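PDB 3I1I: homoserine O-acetyltransferase from Bacillus anthracis str. 'Ames Ancestor', which probably catalyses the transfer of an acetyl group from acetyl-CoA to the side-chain hydroxyl of homoserine, an early step toward methionine. Local coordinates for residues Met29-Gly35 with Tyr86-Asp92; Val44-Tyr50 with Leu148-Pro154; Ala308-Met312 with Phe368-Ser374. All blocks are in the same frame, centred on the assembly; numbering follows the deposited sequence.

Interaction 1 of 3, residues Met29-Gly35 with Tyr86-Asp92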
loop_
_atom_site.group_PDB
_atom_site.type_symbol
_atom_site.label_atom_id
_atom_site.label_comp_id
_atom_site.label_asym_id
_atom_site.label_seq_id
_atom_site.Cartn_x
_atom_site.Cartn_y
_atom_site.Cartn_z
HETATM N N MSE A 29 9.297 -30.480 3.225
HETATM C CA MSE A 29 8.559 -29.822 4.260
HETATM C C MSE A 29 9.211 -30.097 5.604
HETATM O O MSE A 29 9.267 -31.232 6.049
HETATM C CB MSE A 29 7.131 -30.348 4.255
HETATM C CG MSE A 29 6.170 -29.556 5.137
HETATM SE SE MSE A 29 4.418 -30.423 5.173
HETATM C CE MSE A 29 3.320 -28.950 4.750
ATOM N N GLY A 30 9.678 -29.062 6.279
ATOM C CA GLY A 30 10.230 -29.267 7.608
ATOM C C GLY A 30 9.126 -29.515 8.596
ATOM O O GLY A 30 8.016 -29.121 8.362
ATOM N N TYR A 31 9.411 -30.178 9.701
ATOM C CA TYR A 31 8.420 -30.262 10.769
ATOM C C TYR A 31 9.099 -30.565 12.078
ATOM O O TYR A 31 10.306 -30.820 12.114
ATOM C CB TYR A 31 7.358 -31.323 10.489
ATOM C CG TYR A 31 7.833 -32.759 10.518
ATOM C CD1 TYR A 31 7.642 -33.543 11.631
ATOM C CD2 TYR A 31 8.425 -33.351 9.400
ATOM C CE1 TYR A 31 8.072 -34.866 11.664
ATOM C CE2 TYR A 31 8.839 -34.705 9.417
ATOM C CZ TYR A 31 8.665 -35.449 10.550
ATOM O OH TYR A 31 9.067 -36.773 10.609
ATOM N N GLU A 32 8.325 -30.526 13.151
ATOM C CA GLU A 32 8.865 -30.821 14.446
ATOM C C GLU A 32 7.716 -31.264 15.312
ATOM O O GLU A 32 6.584 -30.946 14.995
ATOM C CB GLU A 32 9.617 -29.604 15.006
ATOM C CG GLU A 32 8.742 -28.451 15.465
ATOM C CD GLU A 32 9.535 -27.190 15.674
ATOM O OE1 GLU A 32 10.127 -26.735 14.673
ATOM O OE2 GLU A 32 9.547 -26.644 16.828
ATOM N N THR A 33 7.999 -32.019 16.374
ATOM C CA THR A 33 6.964 -32.629 17.219
ATOM C C THR A 33 7.324 -32.441 18.687
ATOM O O THR A 33 8.477 -32.248 19.037
ATOM C CB THR A 33 6.785 -34.167 16.934
ATOM O OG1 THR A 33 7.870 -34.914 17.528
ATOM C CG2 THR A 33 6.710 -34.472 15.416
ATOM N N TYR A 34 6.318 -32.501 19.543
ATOM C CA TYR A 34 6.484 -32.360 20.964
ATOM C C TYR A 34 5.596 -33.405 21.643
ATOM O O TYR A 34 4.550 -33.776 21.123
ATOM C CB TYR A 34 6.087 -30.963 21.454
ATOM C CG TYR A 34 6.340 -29.825 20.490
ATOM C CD1 TYR A 34 7.618 -29.294 20.313
ATOM C CD2 TYR A 34 5.296 -29.238 19.777
ATOM C CE1 TYR A 34 7.852 -28.226 19.418
ATOM C CE2 TYR A 34 5.528 -28.174 18.895
ATOM C CZ TYR A 34 6.800 -27.676 18.718
ATOM O OH TYR A 34 7.020 -26.611 17.852
ATOM N N GLY A 35 6.011 -33.876 22.820
ATOM C CA GLY A 35 5.272 -34.948 23.500
ATOM C C GLY A 35 5.471 -36.322 22.866
ATOM O O GLY A 35 6.358 -36.519 22.039
ATOM N N TYR A 86 -0.624 -34.960 24.898
ATOM C CA TYR A 86 -0.803 -34.964 23.451
ATOM C C TYR A 86 0.537 -35.034 22.704
ATOM O O TYR A 86 1.583 -34.566 23.182
ATOM C CB TYR A 86 -1.581 -33.717 23.017
ATOM C CG TYR A 86 -2.995 -33.704 23.530
ATOM C CD1 TYR A 86 -3.884 -34.639 23.094
ATOM C CD2 TYR A 86 -3.434 -32.758 24.459
ATOM C CE1 TYR A 86 -5.166 -34.679 23.548
ATOM C CE2 TYR A 86 -4.746 -32.784 24.931
ATOM C CZ TYR A 86 -5.606 -33.752 24.460
ATOM O OH TYR A 86 -6.920 -33.852 24.868
ATOM N N PHE A 87 0.485 -35.621 21.516
ATOM C CA PHE A 87 1.613 -35.605 20.611
ATOM C C PHE A 87 1.314 -34.474 19.633
ATOM O O PHE A 87 0.356 -34.557 18.864
ATOM C CB PHE A 87 1.700 -36.950 19.896
ATOM C CG PHE A 87 2.820 -37.042 18.928
ATOM C CD1 PHE A 87 4.129 -36.947 19.367
ATOM C CD2 PHE A 87 2.578 -37.220 17.598
ATOM C CE1 PHE A 87 5.175 -37.029 18.494
ATOM C CE2 PHE A 87 3.628 -37.312 16.694
ATOM C CZ PHE A 87 4.934 -37.217 17.147
ATOM N N VAL A 88 2.123 -33.422 19.648
ATOM C CA VAL A 88 1.828 -32.220 18.871
ATOM C C VAL A 88 2.774 -32.099 17.691
ATOM O O VAL A 88 3.975 -32.264 17.865
ATOM C CB VAL A 88 1.945 -30.964 19.760
ATOM C CG1 VAL A 88 1.718 -29.665 18.940
ATOM C CG2 VAL A 88 0.996 -31.063 20.955
ATOM N N ILE A 89 2.234 -31.836 16.489
ATOM C CA ILE A 89 3.046 -31.686 15.278
ATOM C C ILE A 89 2.831 -30.303 14.661
ATOM O O ILE A 89 1.736 -29.751 14.693
ATOM C CB ILE A 89 2.646 -32.708 14.171
ATOM C CG1 ILE A 89 2.572 -34.124 14.738
ATOM C CG2 ILE A 89 3.614 -32.611 12.935
ATOM C CD1 ILE A 89 1.931 -35.169 13.773
ATOM N N CYS A 90 3.881 -29.755 14.070
ATOM C CA CYS A 90 3.778 -28.518 13.328
ATOM C C CYS A 90 4.755 -28.570 12.190
ATOM O O CYS A 90 5.863 -29.036 12.366
ATOM C CB CYS A 90 4.125 -27.367 14.258
ATOM S SG CYS A 90 3.801 -25.745 13.508
ATOM N N THR A 91 4.361 -28.039 11.047
ATOM C CA THR A 91 5.118 -28.158 9.810
ATOM C C THR A 91 5.392 -26.784 9.181
ATOM O O THR A 91 4.656 -25.833 9.422
ATOM C CB THR A 91 4.314 -29.014 8.781
ATOM O OG1 THR A 91 3.118 -28.321 8.417
ATOM C CG2 THR A 91 3.929 -30.399 9.359
ATOM N N ASP A 92 6.430 -26.686 8.355
ATOM C CA ASP A 92 6.671 -25.479 7.585
ATOM C C ASP A 92 5.752 -25.430 6.338
ATOM O O ASP A 92 5.674 -26.383 5.594
ATOM C CB ASP A 92 8.111 -25.424 7.052
ATOM C CG ASP A 92 9.176 -25.357 8.136
ATOM O OD1 ASP A 92 8.992 -24.673 9.167
ATOM O OD2 ASP A 92 10.242 -25.969 7.888
#
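Strand 29-34 lies antiparallel to strand 87-91 with their axes 4.7 Å apart at the closest, joined by five backbone hydrogen bonds that run from Asp92 N to Gly30 O at one end to Val88 N to Tyr34 O at the other. Glu32 with Cys90 and Tyr34 with Val88 are hydrogen-bonded pairs; Tyr31 with Thr91 and Thr33 with Ile89 are non-hydrogen-bonded, and there Thr33 CA comes within 3.1 Å of Val88 O in a CA-H...O contact. On the face bearing Glu32 and Tyr34, Val88 brings its CG1 to the edge of the Tyr34 ring, 3.7 Å from CD2. The ring extends back along its own strand, and Tyr34 OH donates to Glu32 OE2 at 2.7 Å from above the carboxylate plane. His56 also bonds OE2, while Tyr61 and Ser55 hold OE1, so this buried acid is amply satisfied. Phe87 has its CG anti to the backbone N (chi1 179°), which swings the ring across to strand 29-34: CE1 lies 3.6 Å from Thr33 OG1, and the CD1 edge meets Gly35 O at 3.5 Å. At the far end the selenomethionine Met29 curls over Thr91, its CE 3.7 Å from OG1, a hydroxyl bonded to Gln136 of helix 129-142. Gly30, lacking a side chain, leaves room for the Asp92 carboxylate, whose OD2 lies 3.3 Å from Gly30 CA and forms a salt bridge with Lys9, while OD1 accepts from Ser55 N. Tyr31 points its hydroxyl to Glu301 of the second subunit. Joining an antiparallel strand from the N-terminal part of the chain to strand 87-91, at one edge of the parallel series, is characteristic of the alpha/beta hydrolase sheet.

Interaction 2 of 3, residues Val44-Tyr50 with Leu148-Pro154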
loop_
_atom_site.group_PDB
_atom_site.type_symbol
_atom_site.label_atom_id
_atom_site.label_comp_id
_atom_site.label_asym_id
_atom_site.label_seq_id
_atom_site.Cartn_x
_atom_site.Cartn_y
_atom_site.Cartn_z
ATOM N N VAL A 44 -2.993 -37.119 18.799
ATOM C CA VAL A 44 -2.266 -36.209 17.910
ATOM C C VAL A 44 -3.007 -34.888 17.652
ATOM O O VAL A 44 -4.186 -34.882 17.274
ATOM C CB VAL A 44 -1.967 -36.866 16.536
ATOM C CG1 VAL A 44 -1.104 -35.927 15.656
ATOM C CG2 VAL A 44 -1.293 -38.246 16.738
ATOM N N ILE A 45 -2.292 -33.781 17.848
ATOM C CA ILE A 45 -2.779 -32.441 17.529
ATOM C C ILE A 45 -1.849 -31.831 16.500
ATOM O O ILE A 45 -0.648 -31.747 16.728
ATOM C CB ILE A 45 -2.804 -31.545 18.779
ATOM C CG1 ILE A 45 -3.733 -32.160 19.841
ATOM C CG2 ILE A 45 -3.245 -30.159 18.404
ATOM C CD1 ILE A 45 -3.943 -31.334 21.166
ATOM N N LEU A 46 -2.387 -31.432 15.363
ATOM C CA LEU A 46 -1.602 -30.769 14.336
ATOM C C LEU A 46 -1.819 -29.272 14.466
ATOM O O LEU A 46 -2.956 -28.845 14.525
ATOM C CB LEU A 46 -2.036 -31.255 12.942
ATOM C CG LEU A 46 -1.361 -30.581 11.741
ATOM C CD1 LEU A 46 0.173 -30.751 11.762
ATOM C CD2 LEU A 46 -1.988 -31.066 10.438
ATOM N N ILE A 47 -0.727 -28.510 14.572
ATOM C CA ILE A 47 -0.708 -27.045 14.651
ATOM C C ILE A 47 -0.209 -26.520 13.307
ATOM O O ILE A 47 0.781 -27.005 12.761
ATOM C CB ILE A 47 0.327 -26.536 15.700
ATOM C CG1 ILE A 47 0.071 -27.115 17.093
ATOM C CG2 ILE A 47 0.325 -25.000 15.809
ATOM C CD1 ILE A 47 -1.229 -26.776 17.694
ATOM N N CYS A 48 -0.877 -25.511 12.774
ATOM C CA CYS A 48 -0.495 -24.922 11.501
ATOM C C CYS A 48 -0.046 -23.493 11.738
ATOM O O CYS A 48 -0.690 -22.761 12.504
ATOM C CB CYS A 48 -1.692 -24.911 10.597
ATOM S SG CYS A 48 -2.423 -26.538 10.396
ATOM N N HIS A 49 1.018 -23.081 11.055
ATOM C CA HIS A 49 1.614 -21.775 11.301
ATOM C C HIS A 49 1.071 -20.623 10.440
ATOM O O HIS A 49 0.469 -20.845 9.396
ATOM C CB HIS A 49 3.146 -21.877 11.299
ATOM C CG HIS A 49 3.792 -21.813 9.953
ATOM N ND1 HIS A 49 3.818 -20.667 9.187
ATOM C CD2 HIS A 49 4.563 -22.715 9.300
ATOM C CE1 HIS A 49 4.527 -20.888 8.092
ATOM N NE2 HIS A 49 5.006 -22.119 8.145
ATOM N N TYR A 50 1.252 -19.402 10.926
ATOM C CA TYR A 50 0.709 -18.219 10.263
ATOM C C TYR A 50 1.730 -17.629 9.268
ATOM O O TYR A 50 2.864 -18.094 9.191
ATOM C CB TYR A 50 0.223 -17.141 11.279
ATOM C CG TYR A 50 1.263 -16.633 12.236
ATOM C CD1 TYR A 50 2.043 -15.527 11.918
ATOM C CD2 TYR A 50 1.499 -17.280 13.453
ATOM C CE1 TYR A 50 3.039 -15.045 12.795
ATOM C CE2 TYR A 50 2.472 -16.817 14.342
ATOM C CZ TYR A 50 3.225 -15.686 14.001
ATOM O OH TYR A 50 4.169 -15.219 14.854
ATOM N N LEU A 148 -6.754 -37.238 13.701
ATOM C CA LEU A 148 -6.225 -36.172 14.521
ATOM C C LEU A 148 -7.199 -35.895 15.657
ATOM O O LEU A 148 -8.382 -35.778 15.440
ATOM C CB LEU A 148 -6.013 -34.923 13.675
ATOM C CG LEU A 148 -5.022 -35.056 12.515
ATOM C CD1 LEU A 148 -4.913 -33.772 11.698
ATOM C CD2 LEU A 148 -3.647 -35.527 13.008
ATOM N N HIS A 149 -6.700 -35.785 16.870
ATOM C CA HIS A 149 -7.528 -35.371 18.012
ATOM C C HIS A 149 -7.981 -33.931 17.777
ATOM O O HIS A 149 -9.094 -33.568 18.121
ATOM C CB HIS A 149 -6.707 -35.458 19.315
ATOM C CG HIS A 149 -7.498 -35.204 20.561
ATOM N ND1 HIS A 149 -8.300 -36.166 21.151
ATOM C CD2 HIS A 149 -7.599 -34.104 21.343
ATOM C CE1 HIS A 149 -8.880 -35.656 22.224
ATOM N NE2 HIS A 149 -8.470 -34.407 22.364
ATOM N N ALA A 150 -7.107 -33.123 17.172
ATOM C CA ALA A 150 -7.428 -31.722 16.788
ATOM C C ALA A 150 -6.462 -31.228 15.740
ATOM O O ALA A 150 -5.304 -31.686 15.684
ATOM C CB ALA A 150 -7.392 -30.731 18.017
ATOM N N VAL A 151 -6.959 -30.309 14.918
ATOM C CA VAL A 151 -6.139 -29.517 14.044
ATOM C C VAL A 151 -6.462 -28.033 14.340
ATOM O O VAL A 151 -7.587 -27.653 14.566
ATOM C CB VAL A 151 -6.384 -29.842 12.560
ATOM C CG1 VAL A 151 -7.804 -29.427 12.133
ATOM C CG2 VAL A 151 -5.329 -29.158 11.691
HETATM N N MSE A 152 -5.450 -27.200 14.345
HETATM C CA MSE A 152 -5.616 -25.830 14.794
HETATM C C MSE A 152 -4.493 -24.929 14.354
HETATM O O MSE A 152 -3.431 -25.386 13.987
HETATM C CB MSE A 152 -5.732 -25.785 16.300
HETATM C CG MSE A 152 -4.584 -26.400 17.006
HETATM SE SE MSE A 152 -5.027 -26.594 18.950
HETATM C CE MSE A 152 -5.462 -24.622 19.446
ATOM N N GLY A 153 -4.786 -23.640 14.395
ATOM C CA GLY A 153 -3.861 -22.612 14.022
ATOM C C GLY A 153 -4.484 -21.215 14.028
ATOM O O GLY A 153 -5.732 -21.051 13.986
ATOM N N PRO A 154 -3.614 -20.184 14.101
ATOM C CA PRO A 154 -4.089 -18.808 14.006
ATOM C C PRO A 154 -3.921 -18.319 12.602
ATOM O O PRO A 154 -2.934 -18.651 11.972
ATOM C CB PRO A 154 -3.152 -18.055 14.947
ATOM C CG PRO A 154 -1.800 -18.768 14.741
ATOM C CD PRO A 154 -2.205 -20.254 14.534
#
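Val44 O is gripped by two successive amides: His149 N donates at 2.7 Å in the carbonyl plane, and Ala150 N adds a weak bond at 3.4 Å. From there strands 44-48 and 150-154 run parallel, Leu46 N bonding Ala150 O, Met152 N bonding Leu46 O and Cys48 N bonding Met152 O at 2.8 Å. The side chains are apolar on both faces, as suits strands in the middle of a sheet. On one, Leu46 and Val151 lie side by side, CD2 4.0 Å from CG2, while Leu148 slants across Val44; helix 156-167 covers this face through Trp164 and Ala161. On the other, the selenomethionine Met152 has its CG tucked between its backbone N and carbonyl carbon (chi1 57°), bringing CG alongside Ile47 CD1 at 3.4 Å. With chi2 extended, SE reaches Ile45 CG2 at 4.0 Å, and helix 362-370 closes over this group with Val365 and Leu369. The imidazole of His149 is tied down through NE2 to Leu369 O. Toward the C-terminal ends, Tyr50, in the loop after its strand, packs CD2 against Pro154 CG at 3.8 Å, and Gly153, having no side chain, lets its CA sit 3.5 Å from Cys48 O. This glycine opens a GxSxG sequence, consistent with the nucleophile elbow of the alpha/beta hydrolase fold, in which a central parallel strand delivers the probable nucleophile Ser155.

Interaction 3 of 3, residues Ala308-Met312 with Phe368-Ser374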
loop_
_atom_site.group_PDB
_atom_site.type_symbol
_atom_site.label_atom_id
_atom_site.label_comp_id
_atom_site.label_asym_id
_atom_site.label_seq_id
_atom_site.Cartn_x
_atom_site.Cartn_y
_atom_site.Cartn_z
ATOM N N ALA A 308 -16.046 -32.454 12.219
ATOM C CA ALA A 308 -15.315 -32.146 13.456
ATOM C C ALA A 308 -16.193 -31.292 14.373
ATOM O O ALA A 308 -17.069 -30.572 13.907
ATOM C CB ALA A 308 -14.052 -31.405 13.140
ATOM N N ASN A 309 -15.960 -31.378 15.675
ATOM C CA ASN A 309 -16.442 -30.353 16.607
ATOM C C ASN A 309 -15.676 -29.114 16.231
ATOM O O ASN A 309 -14.472 -29.211 16.078
ATOM C CB ASN A 309 -16.080 -30.719 18.062
ATOM C CG ASN A 309 -17.015 -31.744 18.687
ATOM O OD1 ASN A 309 -17.806 -32.372 18.020
ATOM N ND2 ASN A 309 -16.920 -31.897 19.998
ATOM N N VAL A 310 -16.334 -27.977 16.045
ATOM C CA VAL A 310 -15.640 -26.765 15.569
ATOM C C VAL A 310 -15.680 -25.626 16.595
ATOM O O VAL A 310 -16.748 -25.325 17.136
ATOM C CB VAL A 310 -16.240 -26.259 14.216
ATOM C CG1 VAL A 310 -15.805 -24.797 13.901
ATOM C CG2 VAL A 310 -15.859 -27.227 13.064
ATOM N N LEU A 311 -14.508 -25.027 16.861
ATOM C CA LEU A 311 -14.362 -23.853 17.742
ATOM C C LEU A 311 -13.655 -22.720 16.988
ATOM O O LEU A 311 -12.517 -22.877 16.544
ATOM C CB LEU A 311 -13.559 -24.206 19.008
ATOM C CG LEU A 311 -13.318 -23.044 20.027
ATOM C CD1 LEU A 311 -14.666 -22.393 20.564
ATOM C CD2 LEU A 311 -12.454 -23.476 21.190
HETATM N N MSE A 312 -14.344 -21.591 16.812
HETATM C CA MSE A 312 -13.746 -20.397 16.182
HETATM C C MSE A 312 -13.475 -19.340 17.290
HETATM O O MSE A 312 -14.354 -19.043 18.140
HETATM C CB MSE A 312 -14.677 -19.821 15.112
HETATM C CG MSE A 312 -15.083 -20.727 13.928
HETATM SE SE MSE A 312 -13.525 -21.350 12.950
HETATM C CE MSE A 312 -13.246 -19.672 11.979
ATOM N N PHE A 368 -12.136 -27.440 25.261
ATOM C CA PHE A 368 -12.555 -27.941 23.969
ATOM C C PHE A 368 -11.796 -29.208 23.560
ATOM O O PHE A 368 -12.385 -30.151 23.026
ATOM C CB PHE A 368 -12.373 -26.855 22.921
ATOM C CG PHE A 368 -13.052 -27.143 21.649
ATOM C CD1 PHE A 368 -14.413 -27.009 21.544
ATOM C CD2 PHE A 368 -12.342 -27.544 20.545
ATOM C CE1 PHE A 368 -15.072 -27.274 20.337
ATOM C CE2 PHE A 368 -13.001 -27.815 19.345
ATOM C CZ PHE A 368 -14.357 -27.675 19.251
ATOM N N LEU A 369 -10.508 -29.249 23.860
ATOM C CA LEU A 369 -9.706 -30.441 23.608
ATOM C C LEU A 369 -10.189 -31.640 24.434
ATOM O O LEU A 369 -9.951 -32.783 24.065
ATOM C CB LEU A 369 -8.234 -30.164 23.888
ATOM C CG LEU A 369 -7.577 -29.202 22.904
ATOM C CD1 LEU A 369 -6.130 -28.913 23.347
ATOM C CD2 LEU A 369 -7.652 -29.745 21.433
ATOM N N ASN A 370 -10.892 -31.367 25.527
ATOM C CA ASN A 370 -11.456 -32.402 26.375
ATOM C C ASN A 370 -12.925 -32.710 26.166
ATOM O O ASN A 370 -13.430 -33.610 26.761
ATOM C CB ASN A 370 -11.226 -32.020 27.831
ATOM C CG ASN A 370 -9.796 -32.189 28.212
ATOM O OD1 ASN A 370 -9.291 -33.311 28.181
ATOM N ND2 ASN A 370 -9.104 -31.089 28.518
ATOM N N ARG A 371 -13.623 -31.975 25.324
ATOM C CA ARG A 371 -15.004 -32.310 25.045
ATOM C C ARG A 371 -15.061 -33.457 24.013
ATOM O O ARG A 371 -14.225 -33.534 23.102
ATOM C CB ARG A 371 -15.722 -31.072 24.543
ATOM C CG ARG A 371 -17.145 -31.277 24.119
ATOM C CD ARG A 371 -17.602 -30.054 23.382
ATOM N NE ARG A 371 -17.561 -28.874 24.254
ATOM C CZ ARG A 371 -18.514 -28.564 25.136
ATOM N NH1 ARG A 371 -19.602 -29.334 25.248
ATOM N NH2 ARG A 371 -18.393 -27.470 25.898
ATOM N N LYS A 372 -16.050 -34.333 24.167
ATOM C CA LYS A 372 -16.186 -35.490 23.289
ATOM C C LYS A 372 -16.732 -35.112 21.902
ATOM O O LYS A 372 -17.476 -34.147 21.743
ATOM C CB LYS A 372 -17.078 -36.557 23.937
ATOM C CG LYS A 372 -18.570 -36.257 23.867
ATOM C CD LYS A 372 -19.395 -37.320 24.617
ATOM C CE LYS A 372 -20.833 -37.358 24.109
ATOM N NZ LYS A 372 -20.924 -38.027 22.757
ATOM N N VAL A 373 -16.354 -35.905 20.910
ATOM C CA VAL A 373 -16.751 -35.680 19.531
ATOM C C VAL A 373 -18.246 -35.971 19.375
ATOM O O VAL A 373 -18.748 -36.977 19.854
ATOM C CB VAL A 373 -15.887 -36.518 18.563
ATOM C CG1 VAL A 373 -16.343 -36.327 17.057
ATOM C CG2 VAL A 373 -14.425 -36.139 18.784
ATOM N N SER A 374 -18.937 -35.052 18.710
ATOM C CA SER A 374 -20.409 -35.042 18.672
ATOM C C SER A 374 -20.925 -35.942 17.549
ATOM O O SER A 374 -21.834 -36.731 17.770
ATOM C CB SER A 374 -20.954 -33.609 18.532
ATOM O OG SER A 374 -22.109 -33.585 17.713
HETATM O O HOH W 1 -14.377 -30.514 21.099
#
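The carboxamide of Asn309 uses both its ends on the chain that follows the last helix. OD1 accepts from Ser374 N at 3.0 Å (N-H...O 151°), and ND2 donates to Lys372 O at 2.9 Å, approaching from above that carbonyl's plane. Asparagine suits the place because one flat group offers an acceptor and a donor to alternate residues of an extended chain, and the two bonds together fix its rotation. ND2 also donates to a water at 3.1 Å, which in turn donates to Phe368 O, so the amide is linked to the helix end as well as to the tail. The same water sits over the centre of the Phe368 ring, 3.2 Å above its plane. Against the opposite face Leu311 presses CB in a CH-pi contact, 3.5 Å from the ring centroid and only 9° off the normal. Leu311 CD2 continues along the phenylalanine to CG at 3.7 Å, the two side chains sliding past one another in opposite directions. The far edge of the ring meets the strand backbone, with Phe368 CZ 3.5 Å from Asn309 O near the ring plane; the CG of Phe368, anti to its backbone N (chi1 -167°), directs the ring there from the helix. Farther out, Arg174 of the neighbouring strand 174-178 bonds Arg371 O where the chain leaves the helix, and the side chains of Ile176 and Glu341, on the two neighbouring strands, also touch Phe368. Strand 309-313 is itself held between strands 174-178 and 340-342, and its other face, at Val310, is covered by helix 324-335. Helices on both faces of a mostly parallel sheet, with the C-terminal helix among them, make the three-layer architecture of the alpha/beta hydrolase fold.

How the interactions relate
All three contacts belong to one sheet, and they succeed each other across it. Interactions 1 and 2 share a border: Ile89 N and O bond the backbone of Ile45 and Ile47, so four strands are stitched edge to edge in the buried core. Interaction 3 instead joins a strand to the C-terminal helix and tail, is only partly buried, and uses an asparagine side chain, a water and an aromatic ring where the others rely on backbone bonds. Leu369 connects it to interaction 2, packing on Ile45 and Ala150. Buried acidic side chains, Glu32 and Asp92, are found in interaction 1, whereas the side chains of interaction 2 are chiefly apolar, as befits central strands covered by helices 156-167 and 362-370.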